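Local structure of PlyP35 (Listeria phage P35, 6S3Y) at residues 15-20 with 132-137. The protein is a phage endolysin whose C-terminal cell wall binding domain, the part modelled here, probably recognises carbohydrate on the Listeria cell surface. Sequence-based numbering, arbitrary orientation.
Sequences YFQDKP and PRYMFD
Y15 reaches across to the 3-10 turn 133-135 and meets Y134 and M135 with its ring. Y134 turns its edge to that ring in an offset edge-to-face pair, the planes at 70° and the centroids 5.5 Å apart. The closest carbons of the pair are CD1 of Y15 and CD1 of Y134, at 3.7 Å. M135, a selenomethionine, runs over a face of the Y15 ring: its CG makes a CH-pi contact from above the rim, 3.9 Å from Y15 CZ. Its SE stands farther off, 5.2 Å from the centroid of the Y15 ring, as a long Met-aromatic contact. Beyond SE the chain bends so that CE of M135 lies 4.1 Å from Y15 CD2. Y15 OH ends 3.2 Å from M135 O.

The contact bridges two SH3-clan modules of the cell wall binding domain: strand 6-17 comes from the N-terminal module and the turn 133-135 from the C-terminal one. Strand 136-137, which follows the turn, pairs antiparallel with strand 6-17, so the two modules contribute to one sheet.

Q17 approaches Y134 from the other direction, its amide lying almost parallel to the phenol ring (7° between planes), with NE2 3.8 Å from Y134 CZ. Two hydroxyls fix the rotation of that amide, S27 OG bonding OE1 and S25 OG bonding NE2. With chi1 at 70°, Y134 tucks CG between its own backbone N and carbonyl carbon, directing the ring at strand 15-17; at the far end its OH is hydrogen-bonded to F22 O, and its backbone O accepts from K11 NZ.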
ATOM      1  N   TYR A  15       4.005   0.967  -0.667  1.00 17.50           N
ATOM      2  CA  TYR A  15       3.943   1.172   0.797  1.00 17.44           C
ATOM      3  C   TYR A  15       5.025   0.312   1.458  1.00 18.29           C
ATOM      4  O   TYR A  15       4.894  -0.913   1.470  1.00 18.21           O
ATOM      5  CB  TYR A  15       2.514   0.888   1.272  1.00 17.98           C
ATOM      6  CG  TYR A  15       1.533   1.802   0.598  1.00 16.96           C
ATOM      7  CD1 TYR A  15       1.308   3.082   1.072  1.00 16.16           C
ATOM      8  CD2 TYR A  15       0.910   1.410  -0.574  1.00 16.60           C
ATOM      9  CE1 TYR A  15       0.453   3.939   0.406  1.00 17.19           C
ATOM     10  CE2 TYR A  15       0.045   2.266  -1.247  1.00 17.69           C
ATOM     11  CZ  TYR A  15      -0.180   3.534  -0.751  1.00 15.83           C
ATOM     12  OH  TYR A  15      -1.005   4.398  -1.416  1.00 16.84           O
ATOM     13  N   PHE A  16       6.078   0.959   1.942  1.00 16.74           N
ATOM     14  CA  PHE A  16       7.177   0.312   2.706  1.00 16.42           C
ATOM     15  C   PHE A  16       6.865   0.515   4.185  1.00 15.75           C
ATOM     16  O   PHE A  16       7.149   1.604   4.727  1.00 16.11           O
ATOM     17  CB  PHE A  16       8.513   0.891   2.249  1.00 16.57           C
ATOM     18  CG  PHE A  16       9.764   0.225   2.752  1.00 16.70           C
ATOM     19  CD1 PHE A  16      10.050  -1.098   2.437  1.00 16.06           C
ATOM     20  CD2 PHE A  16      10.685   0.946   3.486  1.00 17.72           C
ATOM     21  CE1 PHE A  16      11.244  -1.673   2.840  1.00 15.55           C
ATOM     22  CE2 PHE A  16      11.879   0.366   3.901  1.00 17.20           C
ATOM     23  CZ  PHE A  16      12.146  -0.938   3.569  1.00 17.05           C
ATOM     24  N   GLN A  17       6.187  -0.460   4.785  1.00 14.99           N
ATOM     25  CA  GLN A  17       5.571  -0.328   6.137  1.00 15.72           C
ATOM     26  C   GLN A  17       6.541  -0.832   7.202  1.00 15.60           C
ATOM     27  O   GLN A  17       7.452  -1.612   6.855  1.00 14.99           O
ATOM     28  CB  GLN A  17       4.240  -1.108   6.178  1.00 15.55           C
ATOM     29  CG  GLN A  17       3.193  -0.650   5.166  1.00 15.86           C
ATOM     30  CD  GLN A  17       2.798   0.805   5.341  1.00 16.74           C
ATOM     31  OE1 GLN A  17       3.256   1.692   4.603  1.00 16.83           O
ATOM     32  NE2 GLN A  17       1.964   1.061   6.339  1.00 14.89           N
ATOM     33  N   ASP A  18       6.349  -0.434   8.462  1.00 15.91           N
ATOM     34  CA  ASP A  18       7.238  -0.855   9.577  1.00 17.59           C
ATOM     35  C   ASP A  18       6.949  -2.313   9.958  1.00 15.88           C
ATOM     36  O   ASP A  18       7.737  -2.868  10.740  1.00 17.49           O
ATOM     37  CB  ASP A  18       7.146   0.107  10.764  1.00 18.08           C
ATOM     38  CG  ASP A  18       5.782   0.212  11.425  1.00 20.72           C
ATOM     39  OD1 ASP A  18       4.797  -0.288  10.867  1.00 24.52           O
ATOM     40  OD2 ASP A  18       5.716   0.825  12.501  1.00 26.70           O
ATOM     41  N   LYS A  19       5.890  -2.911   9.417  1.00 15.41           N
ATOM     42  CA  LYS A  19       5.489  -4.319   9.656  1.00 15.92           C
ATOM     43  C   LYS A  19       4.982  -4.902   8.360  1.00 15.06           C
ATOM     44  O   LYS A  19       4.475  -4.142   7.531  1.00 16.75           O
ATOM     45  CB  LYS A  19       4.311  -4.387  10.625  1.00 18.03           C
ATOM     46  CG  LYS A  19       4.540  -3.729  11.961  1.00 21.05           C
ATOM     47  CD  LYS A  19       3.294  -3.476  12.733  1.00 22.91           C
ATOM     48  CE  LYS A  19       3.602  -2.643  13.951  1.00 25.95           C
ATOM     49  NZ  LYS A  19       2.376  -2.492  14.771  1.00 30.24           N
ATOM     50  N   PRO A  20       5.049  -6.232   8.165  1.00 12.99           N
ATOM     51  CA  PRO A  20       4.500  -6.858   6.960  1.00 14.18           C
ATOM     52  C   PRO A  20       2.971  -7.039   7.044  1.00 15.64           C
ATOM     53  O   PRO A  20       2.502  -8.144   6.912  1.00 14.69           O
ATOM     54  CB  PRO A  20       5.232  -8.194   6.905  1.00 13.52           C
ATOM     55  CG  PRO A  20       5.435  -8.540   8.367  1.00 12.93           C
ATOM     56  CD  PRO A  20       5.678  -7.220   9.059  1.00 12.88           C
ATOM     57  N   PRO A 132      -7.756   2.217   3.920  1.00 17.89           N
ATOM     58  CA  PRO A 132      -7.222   3.072   4.983  1.00 17.31           C
ATOM     59  C   PRO A 132      -6.758   4.432   4.434  1.00 19.25           C
ATOM     60  O   PRO A 132      -6.401   4.535   3.259  1.00 18.33           O
ATOM     61  CB  PRO A 132      -6.064   2.232   5.522  1.00 17.81           C
ATOM     62  CG  PRO A 132      -5.579   1.460   4.308  1.00 17.77           C
ATOM     63  CD  PRO A 132      -6.823   1.152   3.515  1.00 18.30           C
ATOM     64  N   ARG A 133      -6.759   5.444   5.310  1.00 18.54           N
ATOM     65  CA  ARG A 133      -6.470   6.855   4.971  1.00 19.39           C
ATOM     66  C   ARG A 133      -5.155   6.989   4.209  1.00 18.94           C
ATOM     67  O   ARG A 133      -5.091   7.827   3.273  1.00 18.87           O
ATOM     68  CB  ARG A 133      -6.424   7.707   6.255  1.00 21.54           C
ATOM     69  CG  ARG A 133      -6.265   9.194   6.008  1.00 21.67           C
ATOM     70  CD  ARG A 133      -7.363   9.785   5.140  1.00 24.01           C
ATOM     71  NE  ARG A 133      -7.111  11.182   4.809  1.00 26.49           N
ATOM     72  CZ  ARG A 133      -6.290  11.581   3.847  1.00 24.47           C
ATOM     73  NH1 ARG A 133      -5.677  10.713   3.057  1.00 23.37           N
ATOM     74  NH2 ARG A 133      -6.097  12.874   3.686  1.00 24.54           N
ATOM     75  N   TYR A 134      -4.145   6.195   4.556  1.00 18.06           N
ATOM     76  CA  TYR A 134      -2.751   6.402   4.075  1.00 19.22           C
ATOM     77  C   TYR A 134      -2.602   6.010   2.609  1.00 17.68           C
ATOM     78  O   TYR A 134      -1.561   6.282   2.034  1.00 18.88           O
ATOM     79  CB  TYR A 134      -1.719   5.700   4.986  1.00 17.20           C
ATOM     80  CG  TYR A 134      -1.702   4.197   4.951  1.00 17.15           C
ATOM     81  CD1 TYR A 134      -0.984   3.513   3.989  1.00 17.89           C
ATOM     82  CD2 TYR A 134      -2.318   3.441   5.942  1.00 16.24           C
ATOM     83  CE1 TYR A 134      -0.935   2.128   3.962  1.00 16.58           C
ATOM     84  CE2 TYR A 134      -2.263   2.057   5.933  1.00 17.42           C
ATOM     85  CZ  TYR A 134      -1.593   1.397   4.932  1.00 17.38           C
ATOM     86  OH  TYR A 134      -1.522   0.030   4.937  1.00 17.49           O
HETATM   87  N   MSE A 135      -3.624   5.415   1.986  1.00 15.68           N
HETATM   88  CA  MSE A 135      -3.466   4.959   0.606  1.00 15.15           C
HETATM   89  C   MSE A 135      -4.031   5.951  -0.415  1.00 16.29           C
HETATM   90  O   MSE A 135      -3.952   5.675  -1.619  1.00 16.19           O
HETATM   91  CB  MSE A 135      -4.099   3.583   0.402  1.00 14.88           C
HETATM   92  CG  MSE A 135      -3.370   2.495   1.149  1.00 13.72           C
HETATM   93 SE   MSE A 135      -4.051   0.727   0.755  0.82 12.49          SE
HETATM   94  CE  MSE A 135      -2.475  -0.316   0.963  1.00 17.07           C
ATOM     95  N   PHE A 136      -4.556   7.090   0.035  1.00 14.84           N
ATOM     96  CA  PHE A 136      -5.143   8.027  -0.917  1.00 17.41           C
ATOM     97  C   PHE A 136      -4.921   9.487  -0.474  1.00 16.63           C
ATOM     98  O   PHE A 136      -4.629   9.770   0.709  1.00 15.09           O
ATOM     99  CB  PHE A 136      -6.647   7.755  -1.102  1.00 15.95           C
ATOM    100  CG  PHE A 136      -7.512   7.945   0.121  1.00 16.59           C
ATOM    101  CD1 PHE A 136      -7.981   9.198   0.478  1.00 15.73           C
ATOM    102  CD2 PHE A 136      -7.898   6.857   0.893  1.00 15.97           C
ATOM    103  CE1 PHE A 136      -8.805   9.355   1.592  1.00 18.49           C
ATOM    104  CE2 PHE A 136      -8.720   7.023   2.003  1.00 17.47           C
ATOM    105  CZ  PHE A 136      -9.172   8.263   2.368  1.00 17.38           C
ATOM    106  N   ASP A 137      -5.106  10.397  -1.432  1.00 18.96           N
ATOM    107  CA  ASP A 137      -5.151  11.864  -1.197  1.00 19.58           C
ATOM    108  C   ASP A 137      -6.578  12.385  -1.435  1.00 18.97           C
ATOM    109  O   ASP A 137      -7.330  11.785  -2.211  1.00 20.59           O
ATOM    110  CB  ASP A 137      -4.130  12.573  -2.081  1.00 19.98           C
ATOM    111  CG  ASP A 137      -2.684  12.360  -1.646  1.00 23.57           C
ATOM    112  OD1 ASP A 137      -2.419  12.324  -0.396  1.00 24.95           O
ATOM    113  OD2 ASP A 137      -1.847  12.227  -2.545  1.00 21.76           O
TER